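Local coordinates for protein NADH dehydrogenase (Methanothermobacter marburgensis, PDB 4R81) that binds FMN in a flavodoxin-like fold and probably passes electrons from NAD(P)H to quinones, at residues A[20-25]-A[86-91]; A[77-82]-A[125-130]; A[131-136]-A[190-195]. One frame throughout, in Å; residues are numbered along the deposited sequence. Where two conformers were deposited one is given.

Contact 1: A[20-25]-A[86-91]. With FMN (flavin mononucleotide), chain E.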
loop_
_atom_site.group_PDB
_atom_site.type_symbol
_atom_site.label_atom_id
_atom_site.label_comp_id
_atom_site.label_asym_id
_atom_site.label_seq_id
_atom_site.Cartn_x
_atom_site.Cartn_y
_atom_site.Cartn_z
ATOM N N ARG A 20 -18.055 1.137 -6.785
ATOM C CA ARG A 20 -18.805 2.143 -7.529
ATOM C C ARG A 20 -20.183 2.395 -6.909
ATOM O O ARG A 20 -20.635 3.536 -6.833
ATOM C CB ARG A 20 -18.941 1.732 -9.001
ATOM C CG ARG A 20 -19.647 2.757 -9.863
ATOM C CD ARG A 20 -18.681 3.816 -10.338
ATOM N NE ARG A 20 -17.546 3.235 -11.053
ATOM C CZ ARG A 20 -16.520 3.941 -11.517
ATOM N NH1 ARG A 20 -16.498 5.255 -11.340
ATOM N NH2 ARG A 20 -15.517 3.339 -12.150
ATOM N N GLU A 21 -20.840 1.333 -6.450
ATOM C CA GLU A 21 -22.121 1.480 -5.773
ATOM C C GLU A 21 -21.939 2.167 -4.426
ATOM O O GLU A 21 -22.813 2.917 -3.982
ATOM C CB GLU A 21 -22.790 0.118 -5.592
ATOM C CG GLU A 21 -22.989 -0.644 -6.896
ATOM C CD GLU A 21 -23.706 -1.957 -6.685
ATOM O OE1 GLU A 21 -24.894 -1.925 -6.314
ATOM O OE2 GLU A 21 -23.082 -3.020 -6.885
ATOM N N VAL A 22 -20.805 1.902 -3.778
ATOM C CA VAL A 22 -20.469 2.561 -2.523
ATOM C C VAL A 22 -20.322 4.062 -2.747
ATOM O O VAL A 22 -20.829 4.862 -1.954
ATOM C CB VAL A 22 -19.191 1.965 -1.908
ATOM C CG1 VAL A 22 -18.671 2.844 -0.759
ATOM C CG2 VAL A 22 -19.476 0.555 -1.420
ATOM N N LEU A 23 -19.656 4.439 -3.838
ATOM C CA LEU A 23 -19.544 5.848 -4.206
ATOM C C LEU A 23 -20.929 6.460 -4.409
ATOM O O LEU A 23 -21.215 7.551 -3.917
ATOM C CB LEU A 23 -18.707 6.013 -5.478
ATOM C CG LEU A 23 -18.590 7.417 -6.079
ATOM C CD1 LEU A 23 -17.903 8.363 -5.104
ATOM C CD2 LEU A 23 -17.839 7.371 -7.405
ATOM N N GLU A 24 -21.790 5.748 -5.128
ATOM C CA GLU A 24 -23.137 6.237 -5.391
ATOM C C GLU A 24 -23.920 6.413 -4.098
ATOM O O GLU A 24 -24.631 7.407 -3.926
ATOM C CB GLU A 24 -23.886 5.284 -6.323
ATOM C CG GLU A 24 -25.305 5.720 -6.633
ATOM C CD GLU A 24 -25.370 6.985 -7.482
ATOM O OE1 GLU A 24 -24.398 7.272 -8.229
ATOM O OE2 GLU A 24 -26.403 7.695 -7.400
ATOM N N ALA A 25 -23.778 5.458 -3.182
ATOM C CA ALA A 25 -24.516 5.520 -1.918
ATOM C C ALA A 25 -24.020 6.689 -1.062
ATOM O O ALA A 25 -24.810 7.456 -0.507
ATOM C CB ALA A 25 -24.410 4.200 -1.164
ATOM N N ALA A 86 -12.727 12.107 1.188
ATOM C CA ALA A 86 -13.193 10.741 1.327
ATOM C C ALA A 86 -12.347 9.841 0.450
ATOM O O ALA A 86 -11.839 10.272 -0.587
ATOM C CB ALA A 86 -14.671 10.636 0.978
ATOM N N PHE A 87 -12.173 8.601 0.890
ATOM C CA PHE A 87 -11.387 7.618 0.161
ATOM C C PHE A 87 -12.226 6.361 0.035
ATOM O O PHE A 87 -12.643 5.778 1.038
ATOM C CB PHE A 87 -10.070 7.336 0.892
ATOM C CG PHE A 87 -9.186 8.541 1.005
ATOM C CD1 PHE A 87 -9.378 9.472 2.024
ATOM C CD2 PHE A 87 -8.184 8.772 0.069
ATOM C CE1 PHE A 87 -8.567 10.605 2.120
ATOM C CE2 PHE A 87 -7.368 9.900 0.158
ATOM C CZ PHE A 87 -7.563 10.818 1.183
ATOM N N ILE A 88 -12.491 5.963 -1.203
ATOM C CA ILE A 88 -13.359 4.830 -1.485
ATOM C C ILE A 88 -12.610 3.855 -2.378
ATOM O O ILE A 88 -12.201 4.200 -3.490
ATOM C CB ILE A 88 -14.668 5.290 -2.167
ATOM C CG1 ILE A 88 -15.431 6.238 -1.227
ATOM C CG2 ILE A 88 -15.527 4.076 -2.563
ATOM C CD1 ILE A 88 -16.717 6.797 -1.819
ATOM N N TYR A 89 -12.401 2.641 -1.876
ATOM C CA TYR A 89 -11.556 1.662 -2.554
ATOM C C TYR A 89 -11.809 0.261 -2.013
ATOM O O TYR A 89 -12.317 0.100 -0.898
ATOM C CB TYR A 89 -10.074 2.032 -2.385
ATOM C CG TYR A 89 -9.616 2.081 -0.938
ATOM C CD1 TYR A 89 -9.737 3.250 -0.198
ATOM C CD2 TYR A 89 -9.075 0.965 -0.315
ATOM C CE1 TYR A 89 -9.337 3.313 1.122
ATOM C CE2 TYR A 89 -8.670 1.015 1.019
ATOM C CZ TYR A 89 -8.803 2.199 1.730
ATOM O OH TYR A 89 -8.410 2.271 3.047
ATOM N N PRO A 90 -11.469 -0.760 -2.805
ATOM C CA PRO A 90 -11.468 -2.136 -2.303
ATOM C C PRO A 90 -10.170 -2.479 -1.576
ATOM O O PRO A 90 -9.088 -1.993 -1.944
ATOM C CB PRO A 90 -11.557 -2.962 -3.586
ATOM C CG PRO A 90 -10.821 -2.135 -4.595
ATOM C CD PRO A 90 -11.142 -0.695 -4.242
ATOM N N LEU A 91 -10.277 -3.328 -0.563
ATOM C CA LEU A 91 -9.119 -3.804 0.179
ATOM C C LEU A 91 -8.383 -4.829 -0.658
ATOM O O LEU A 91 -8.937 -5.882 -0.960
ATOM C CB LEU A 91 -9.571 -4.453 1.484
ATOM C CG LEU A 91 -8.428 -4.729 2.457
ATOM C CD1 LEU A 91 -7.703 -3.419 2.727
ATOM C CD2 LEU A 91 -8.927 -5.363 3.750
HETATM N N1 FMN E . -10.312 -8.906 0.724
HETATM C C2 FMN E . -9.834 -8.871 2.019
HETATM O O2 FMN E . -10.615 -8.963 2.958
HETATM N N3 FMN E . -8.483 -8.726 2.267
HETATM C C4 FMN E . -7.595 -8.615 1.219
HETATM O O4 FMN E . -6.400 -8.478 1.463
HETATM C C4A FMN E . -8.062 -8.652 -0.094
HETATM N N5 FMN E . -7.192 -8.560 -1.162
HETATM C C5A FMN E . -7.676 -8.581 -2.455
HETATM C C6 FMN E . -6.793 -8.468 -3.529
HETATM C C7 FMN E . -7.267 -8.498 -4.838
HETATM C C7M FMN E . -6.319 -8.357 -5.992
HETATM C C8 FMN E . -8.634 -8.639 -5.077
HETATM C C8M FMN E . -9.160 -8.678 -6.486
HETATM C C9 FMN E . -9.508 -8.761 -4.000
HETATM C C9A FMN E . -9.039 -8.729 -2.688
HETATM N N10 FMN E . -9.907 -8.844 -1.614
HETATM C C10 FMN E . -9.426 -8.799 -0.328
HETATM C "C1'" FMN E . -11.381 -8.968 -1.829
HETATM C "C2'" FMN E . -11.851 -7.551 -2.187
HETATM O "O2'" FMN E . -11.729 -6.653 -1.101
HETATM C "C3'" FMN E . -13.254 -7.575 -2.770
HETATM O "O3'" FMN E . -13.143 -8.155 -4.060
HETATM C "C4'" FMN E . -13.820 -6.166 -2.890
HETATM O "O4'" FMN E . -14.065 -5.591 -1.625
HETATM C "C5'" FMN E . -15.111 -6.144 -3.692
HETATM O "O5'" FMN E . -15.373 -4.793 -3.989
HETATM P P FMN E . -15.294 -4.314 -5.519
HETATM O O1P FMN E . -16.418 -5.005 -6.268
HETATM O O2P FMN E . -15.473 -2.818 -5.590
HETATM O O3P FMN E . -13.968 -4.750 -6.093
#

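Contact 2: A[77-82]-A[125-130]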
loop_
_atom_site.group_PDB
_atom_site.type_symbol
_atom_site.label_atom_id
_atom_site.label_comp_id
_atom_site.label_asym_id
_atom_site.label_seq_id
_atom_site.Cartn_x
_atom_site.Cartn_y
_atom_site.Cartn_z
ATOM N N GLU A 77 -5.211 21.781 -5.443
ATOM C CA GLU A 77 -6.319 22.713 -5.652
ATOM C C GLU A 77 -7.661 22.082 -5.291
ATOM O O GLU A 77 -8.500 22.713 -4.642
ATOM C CB GLU A 77 -6.351 23.202 -7.099
ATOM C CG GLU A 77 -5.189 24.086 -7.490
ATOM C CD GLU A 77 -5.435 24.800 -8.805
ATOM O OE1 GLU A 77 -6.602 25.168 -9.068
ATOM O OE2 GLU A 77 -4.466 24.989 -9.573
ATOM N N ARG A 78 -7.862 20.840 -5.719
ATOM C CA ARG A 78 -9.089 20.110 -5.403
ATOM C C ARG A 78 -9.279 19.942 -3.897
ATOM O O ARG A 78 -10.377 20.151 -3.373
ATOM C CB ARG A 78 -9.090 18.748 -6.104
ATOM C CG ARG A 78 -9.177 18.860 -7.620
ATOM C CD ARG A 78 -8.974 17.521 -8.310
ATOM N NE ARG A 78 -9.041 17.641 -9.763
ATOM C CZ ARG A 78 -9.160 16.611 -10.593
ATOM N NH1 ARG A 78 -9.242 15.378 -10.113
ATOM N NH2 ARG A 78 -9.214 16.814 -11.902
ATOM N N ILE A 79 -8.206 19.567 -3.206
ATOM C CA ILE A 79 -8.232 19.461 -1.747
ATOM C C ILE A 79 -8.500 20.831 -1.113
ATOM O O ILE A 79 -9.247 20.944 -0.127
ATOM C CB ILE A 79 -6.912 18.859 -1.220
ATOM C CG1 ILE A 79 -6.718 17.454 -1.798
ATOM C CG2 ILE A 79 -6.889 18.837 0.305
ATOM C CD1 ILE A 79 -5.333 16.860 -1.563
ATOM N N GLY A 80 -7.905 21.871 -1.689
ATOM C CA GLY A 80 -8.074 23.218 -1.172
ATOM C C GLY A 80 -9.511 23.704 -1.171
ATOM O O GLY A 80 -9.897 24.499 -0.312
ATOM N N ARG A 81 -10.303 23.230 -2.133
ATOM C CA ARG A 81 -11.707 23.633 -2.241
ATOM C C ARG A 81 -12.578 22.887 -1.236
ATOM O O ARG A 81 -13.729 23.255 -1.009
ATOM C CB ARG A 81 -12.242 23.396 -3.660
ATOM C CG ARG A 81 -11.533 24.217 -4.734
ATOM C CD ARG A 81 -12.325 24.268 -6.039
ATOM N NE ARG A 81 -12.316 23.003 -6.773
ATOM C CZ ARG A 81 -11.419 22.684 -7.703
ATOM N NH1 ARG A 81 -10.443 23.528 -8.007
ATOM N NH2 ARG A 81 -11.494 21.517 -8.330
ATOM N N ALA A 82 -12.012 21.854 -0.620
ATOM C CA ALA A 82 -12.787 20.941 0.211
ATOM C C ALA A 82 -12.704 21.220 1.708
ATOM O O ALA A 82 -11.711 21.758 2.209
ATOM C CB ALA A 82 -12.385 19.503 -0.076
ATOM N N ILE A 125 -2.317 21.306 5.018
ATOM C CA ILE A 125 -3.621 20.705 4.759
ATOM C C ILE A 125 -4.667 21.215 5.750
ATOM O O ILE A 125 -4.469 21.160 6.964
ATOM C CB ILE A 125 -3.538 19.161 4.778
ATOM C CG1 ILE A 125 -2.587 18.680 3.679
ATOM C CG2 ILE A 125 -4.917 18.541 4.613
ATOM C CD1 ILE A 125 -2.367 17.178 3.664
ATOM N N ASP A 126 -5.771 21.730 5.219
ATOM C CA ASP A 126 -6.842 22.281 6.037
ATOM C C ASP A 126 -8.138 21.513 5.788
ATOM O O ASP A 126 -8.983 21.929 4.997
ATOM C CB ASP A 126 -7.020 23.767 5.729
ATOM C CG ASP A 126 -8.052 24.421 6.611
ATOM O OD1 ASP A 126 -8.295 23.907 7.723
ATOM O OD2 ASP A 126 -8.618 25.450 6.192
ATOM N N ILE A 127 -8.283 20.389 6.479
ATOM C CA ILE A 127 -9.392 19.470 6.245
ATOM C C ILE A 127 -9.990 19.041 7.576
ATOM O O ILE A 127 -9.281 18.508 8.440
ATOM C CB ILE A 127 -8.923 18.210 5.480
ATOM C CG1 ILE A 127 -8.512 18.560 4.041
ATOM C CG2 ILE A 127 -10.014 17.136 5.480
ATOM C CD1 ILE A 127 -9.671 19.002 3.135
ATOM N N GLU A 128 -11.290 19.272 7.736
ATOM C CA GLU A 128 -11.966 19.018 9.005
ATOM C C GLU A 128 -12.199 17.528 9.257
ATOM O O GLU A 128 -12.094 17.061 10.398
ATOM C CB GLU A 128 -13.296 19.780 9.057
ATOM C CG GLU A 128 -13.885 19.929 10.454
ATOM C CD GLU A 128 -13.051 20.832 11.367
ATOM O OE1 GLU A 128 -12.365 21.755 10.861
ATOM O OE2 GLU A 128 -13.082 20.620 12.599
ATOM N N LYS A 129 -12.484 16.783 8.189
ATOM C CA LYS A 129 -12.839 15.371 8.316
ATOM C C LYS A 129 -12.461 14.553 7.090
ATOM O O LYS A 129 -12.623 15.003 5.960
ATOM C CB LYS A 129 -14.344 15.223 8.558
ATOM C CG LYS A 129 -14.797 13.802 8.855
ATOM C CD LYS A 129 -16.234 13.794 9.334
ATOM C CE LYS A 129 -16.599 12.498 10.048
ATOM N NZ LYS A 129 -18.071 12.438 10.323
ATOM N N ALA A 130 -11.968 13.343 7.323
ATOM C CA ALA A 130 -11.776 12.382 6.252
ATOM C C ALA A 130 -12.567 11.123 6.572
ATOM O O ALA A 130 -12.557 10.645 7.712
ATOM C CB ALA A 130 -10.308 12.051 6.078
HETATM O O HOH W 1 -8.803 22.492 2.181
#

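Contact 3: A[131-136]-A[190-195]. With FMN (flavin mononucleotide), chain E.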
loop_
_atom_site.group_PDB
_atom_site.type_symbol
_atom_site.label_atom_id
_atom_site.label_comp_id
_atom_site.label_asym_id
_atom_site.label_seq_id
_atom_site.Cartn_x
_atom_site.Cartn_y
_atom_site.Cartn_z
ATOM N N VAL A 131 -13.253 10.600 5.559
ATOM C CA VAL A 131 -14.022 9.369 5.673
ATOM C C VAL A 131 -13.420 8.303 4.754
ATOM O O VAL A 131 -13.217 8.539 3.559
ATOM C CB VAL A 131 -15.484 9.597 5.253
ATOM C CG1 VAL A 131 -16.285 8.308 5.382
ATOM C CG2 VAL A 131 -16.114 10.706 6.087
ATOM N N VAL A 132 -13.128 7.128 5.302
ATOM C CA VAL A 132 -12.616 6.028 4.495
ATOM C C VAL A 132 -13.686 4.952 4.395
ATOM O O VAL A 132 -14.170 4.453 5.408
ATOM C CB VAL A 132 -11.340 5.417 5.115
ATOM C CG1 VAL A 132 -10.869 4.208 4.300
ATOM C CG2 VAL A 132 -10.248 6.464 5.194
ATOM N N LEU A 133 -14.059 4.609 3.170
ATOM C CA LEU A 133 -15.036 3.551 2.925
ATOM C C LEU A 133 -14.317 2.439 2.175
ATOM O O LEU A 133 -14.072 2.529 0.963
ATOM C CB LEU A 133 -16.237 4.071 2.125
ATOM C CG LEU A 133 -17.042 5.235 2.713
ATOM C CD1 LEU A 133 -18.221 5.618 1.817
ATOM C CD2 LEU A 133 -17.537 4.910 4.113
ATOM N N CYS A 134 -13.948 1.401 2.917
ATOM C CA CYS A 134 -13.129 0.327 2.382
ATOM C C CYS A 134 -13.931 -0.964 2.273
ATOM O O CYS A 134 -14.399 -1.513 3.275
ATOM C CB CYS A 134 -11.921 0.120 3.297
ATOM S SG CYS A 134 -10.886 -1.264 2.861
ATOM N N SER A 135 -14.102 -1.449 1.053
ATOM C CA SER A 135 -14.832 -2.693 0.825
ATOM C C SER A 135 -13.870 -3.867 0.938
ATOM O O SER A 135 -12.777 -3.827 0.391
ATOM C CB SER A 135 -15.485 -2.677 -0.558
ATOM O OG SER A 135 -16.032 -3.944 -0.872
ATOM N N ALA A 136 -14.265 -4.914 1.658
ATOM C CA ALA A 136 -13.365 -6.049 1.864
ATOM C C ALA A 136 -14.085 -7.370 1.682
ATOM O O ALA A 136 -15.278 -7.473 1.958
ATOM C CB ALA A 136 -12.745 -5.985 3.252
ATOM N N MET A 190 -26.136 0.808 2.946
ATOM C CA MET A 190 -26.825 1.605 3.954
ATOM C C MET A 190 -25.798 2.366 4.793
ATOM O O MET A 190 -25.989 3.546 5.106
ATOM C CB MET A 190 -27.702 0.718 4.852
ATOM C CG MET A 190 -28.725 1.487 5.683
ATOM S SD MET A 190 -29.521 0.502 6.975
ATOM C CE MET A 190 -29.945 -0.977 6.056
ATOM N N ARG A 191 -24.713 1.685 5.157
ATOM C CA ARG A 191 -23.646 2.304 5.939
ATOM C C ARG A 191 -22.962 3.425 5.155
ATOM O O ARG A 191 -22.684 4.499 5.701
ATOM C CB ARG A 191 -22.631 1.245 6.393
ATOM C CG ARG A 191 -23.231 0.236 7.384
ATOM C CD ARG A 191 -22.281 -0.891 7.714
ATOM N NE ARG A 191 -21.063 -0.395 8.339
ATOM C CZ ARG A 191 -19.907 -1.042 8.334
ATOM N NH1 ARG A 191 -19.808 -2.215 7.723
ATOM N NH2 ARG A 191 -18.847 -0.510 8.924
ATOM N N ALA A 192 -22.708 3.175 3.877
ATOM C CA ALA A 192 -22.064 4.173 3.034
ATOM C C ALA A 192 -22.929 5.431 2.918
ATOM O O ALA A 192 -22.437 6.558 3.028
ATOM C CB ALA A 192 -21.771 3.595 1.667
ATOM N N ARG A 193 -24.225 5.234 2.707
ATOM C CA ARG A 193 -25.152 6.353 2.591
ATOM C C ARG A 193 -25.184 7.133 3.903
ATOM O O ARG A 193 -25.141 8.366 3.903
ATOM C CB ARG A 193 -26.545 5.847 2.207
ATOM C CG ARG A 193 -27.522 6.925 1.757
ATOM C CD ARG A 193 -28.669 6.305 0.953
ATOM N NE ARG A 193 -28.759 4.858 1.164
ATOM C CZ ARG A 193 -28.539 3.936 0.226
ATOM N NH1 ARG A 193 -28.637 2.647 0.529
ATOM N NH2 ARG A 193 -28.232 4.296 -1.012
ATOM N N ARG A 194 -25.222 6.404 5.015
ATOM C CA ARG A 194 -25.260 7.015 6.340
ATOM C C ARG A 194 -24.014 7.863 6.582
ATOM O O ARG A 194 -24.090 8.929 7.186
ATOM C CB ARG A 194 -25.394 5.933 7.413
ATOM C CG ARG A 194 -25.566 6.463 8.830
ATOM C CD ARG A 194 -25.571 5.327 9.857
ATOM N NE ARG A 194 -26.680 4.407 9.618
ATOM C CZ ARG A 194 -26.577 3.080 9.620
ATOM N NH1 ARG A 194 -25.408 2.493 9.860
ATOM N NH2 ARG A 194 -27.652 2.342 9.384
ATOM N N ALA A 195 -22.871 7.391 6.097
ATOM C CA ALA A 195 -21.616 8.102 6.299
ATOM C C ALA A 195 -21.620 9.451 5.594
ATOM O O ALA A 195 -21.016 10.413 6.076
ATOM C CB ALA A 195 -20.448 7.262 5.838
HETATM N N1 FMN E . -10.312 -8.906 0.724
HETATM C C2 FMN E . -9.834 -8.871 2.019
HETATM O O2 FMN E . -10.615 -8.963 2.958
HETATM N N3 FMN E . -8.483 -8.726 2.267
HETATM C C4 FMN E . -7.595 -8.615 1.219
HETATM O O4 FMN E . -6.400 -8.478 1.463
HETATM C C4A FMN E . -8.062 -8.652 -0.094
HETATM N N5 FMN E . -7.192 -8.560 -1.162
HETATM C C5A FMN E . -7.676 -8.581 -2.455
HETATM C C6 FMN E . -6.793 -8.468 -3.529
HETATM C C7 FMN E . -7.267 -8.498 -4.838
HETATM C C7M FMN E . -6.319 -8.357 -5.992
HETATM C C8 FMN E . -8.634 -8.639 -5.077
HETATM C C8M FMN E . -9.160 -8.678 -6.486
HETATM C C9 FMN E . -9.508 -8.761 -4.000
HETATM C C9A FMN E . -9.039 -8.729 -2.688
HETATM N N10 FMN E . -9.907 -8.844 -1.614
HETATM C C10 FMN E . -9.426 -8.799 -0.328
HETATM C "C1'" FMN E . -11.381 -8.968 -1.829
HETATM C "C2'" FMN E . -11.851 -7.551 -2.187
HETATM O "O2'" FMN E . -11.729 -6.653 -1.101
HETATM C "C3'" FMN E . -13.254 -7.575 -2.770
HETATM O "O3'" FMN E . -13.143 -8.155 -4.060
HETATM C "C4'" FMN E . -13.820 -6.166 -2.890
HETATM O "O4'" FMN E . -14.065 -5.591 -1.625
HETATM C "C5'" FMN E . -15.111 -6.144 -3.692
HETATM O "O5'" FMN E . -15.373 -4.793 -3.989
HETATM P P FMN E . -15.294 -4.314 -5.519
HETATM O O1P FMN E . -16.418 -5.005 -6.268
HETATM O O2P FMN E . -15.473 -2.818 -5.590
HETATM O O3P FMN E . -13.968 -4.750 -6.093
#

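Contact 1: A[20-25]-A[86-91]
In the flavodoxin-like alpha/beta fold, V22 and L23 of helix 18-32 pack on I88 of strand 84-90, the middle strand of the parallel sheet. I88 supplies both points of attachment. Its CG2 lies 3.8 Å from CG1 of V22, the two side chains sliding past each other in opposite directions. The other arm is extended, with chi2 at 178°, and carries CD1 under the helix, where it meets CD1 of L23 at 3.8 Å; the I88 and L23 side chains cross at about a right angle. The same I88 CD1 also reaches L23 CA, at 3.8 Å, and so touches the helix backbone as well. V22 further rests on L133 and L23 on I8, side chains of the flanking strands.

Where strand 84-90 ends, the chain turns to the cofactor. The O2' hydroxyl of FMN donates a hydrogen bond of 2.9 Å to L91 O, and L91 covers the N3 rim of the flavin from one face, its CG over N3 at 4.0 Å and CD2 just outside the rim, 3.7 Å from N3. No hydrogen bond joins the two segments, whose mutual contacts are apolar; the polar one is with the flavin, beyond the strand's C-terminal end.

Contact 2: A[77-82]-A[125-130]
I127 meets I79 and A82 mainly through CD1, with CG1 also beside CG2 of I79 (4.1 Å), and these apolar contacts carry most of the interface. CD1 of I127 lies 4.0 Å from CG2 of I79 and 4.2 Å from CB of A82, between the last part of helix 70-80 and the turn after it. The I79 and I127 side chains cross at about a right angle. A bend about chi2 (-68°) in I127 brings its CD1 round to this spot, where it also packs against a backbone oxygen, A82 O, at 3.6 Å. L85 of strand 84-90 touches both isoleucines and Y7 backs I79, which places the cluster at the edge of the sheet where its parallel strands begin, away from the FMN site.

The polar link is indirect. A water bridges the two segments, donating to I79 O at 2.8 Å and to D126 O at 2.9 Å; more acceptors lie in reach than it has protons, so which it serves is not settled. I79 O is also held from within its own segment by A82 N, at 3.0 Å. Backbone hydrogen bonds between E128 and D83 and between K129 and L85 join the two parts of the chain as they enter the sheet.

No direct hydrogen bond joins the segments; I79 O and D126 O are both acceptors, and the water's protons link them.

Contact 3: A[131-136]-A[190-195]
L133 directs its forked end at A192 and A195, one methyl to each. Its CD1 lies 4.1 Å from CB of A192 and its CD2 4.1 Å from CB of A195, so the leucine tip spans two alanines three residues apart on one face of the helix. With CG anti to the carbonyl carbon (chi1 -58°) and chi2 extended, CD1 is turned to A192 and CD2 to A195. V131, two residues earlier and on the same face of the strand, adds a looser touch: its CG1 approaches A195 CB at 4.3 Å. A195 is thereby met by both strand residues, and its CB points at the strand.

The backbones run nearly antiparallel, the axes of strand 131-135 and helix 190-195 making 169° and approaching to 10.1 Å, a separation that the small alanines allow and the leucine and valine bridge. This is the layer packing of the flavodoxin-like fold, with helix 185-197 following the edge strand 169-174 and returning over one face of the sheet. L133 is also touched by V22 and F26 of helix 18-32, so it lies where two helices meet over the sheet. At the helix flank R191 forms a salt bridge with E172 and a hydrogen bond to I173 O.

Beyond L133 the strand delivers S135 to the flavin ribityl chain. In the conformer described, S135 OG stands anti to its own backbone nitrogen (chi1 172°) and is hydrogen-bonded to FMN O4' at 2.7 Å; A136 follows with CB 3.7 Å from FMN O2.

Contacts 1 and 3 have centres about 7 Å apart and share the sheet: strands 84-90 and 129-135 are neighbours, joined by probable hydrogen bonds from L133 N to F87 O (2.8 Å) and from L91 N to S135 O (2.7 Å). Helices 18-32 and 185-197 cover these strands side by side, and both contacts end at the FMN. Contact 2 lies about 18 Å from contact 1 and 19 Å from contact 3, centre to centre, at the other end of the same strands. Along the chain contacts 1 and 2 alternate their segments, while contact 3 opens only after both have closed. Packing runs along the strands, while the flavin binds where they end, as in flavodoxin-like folds.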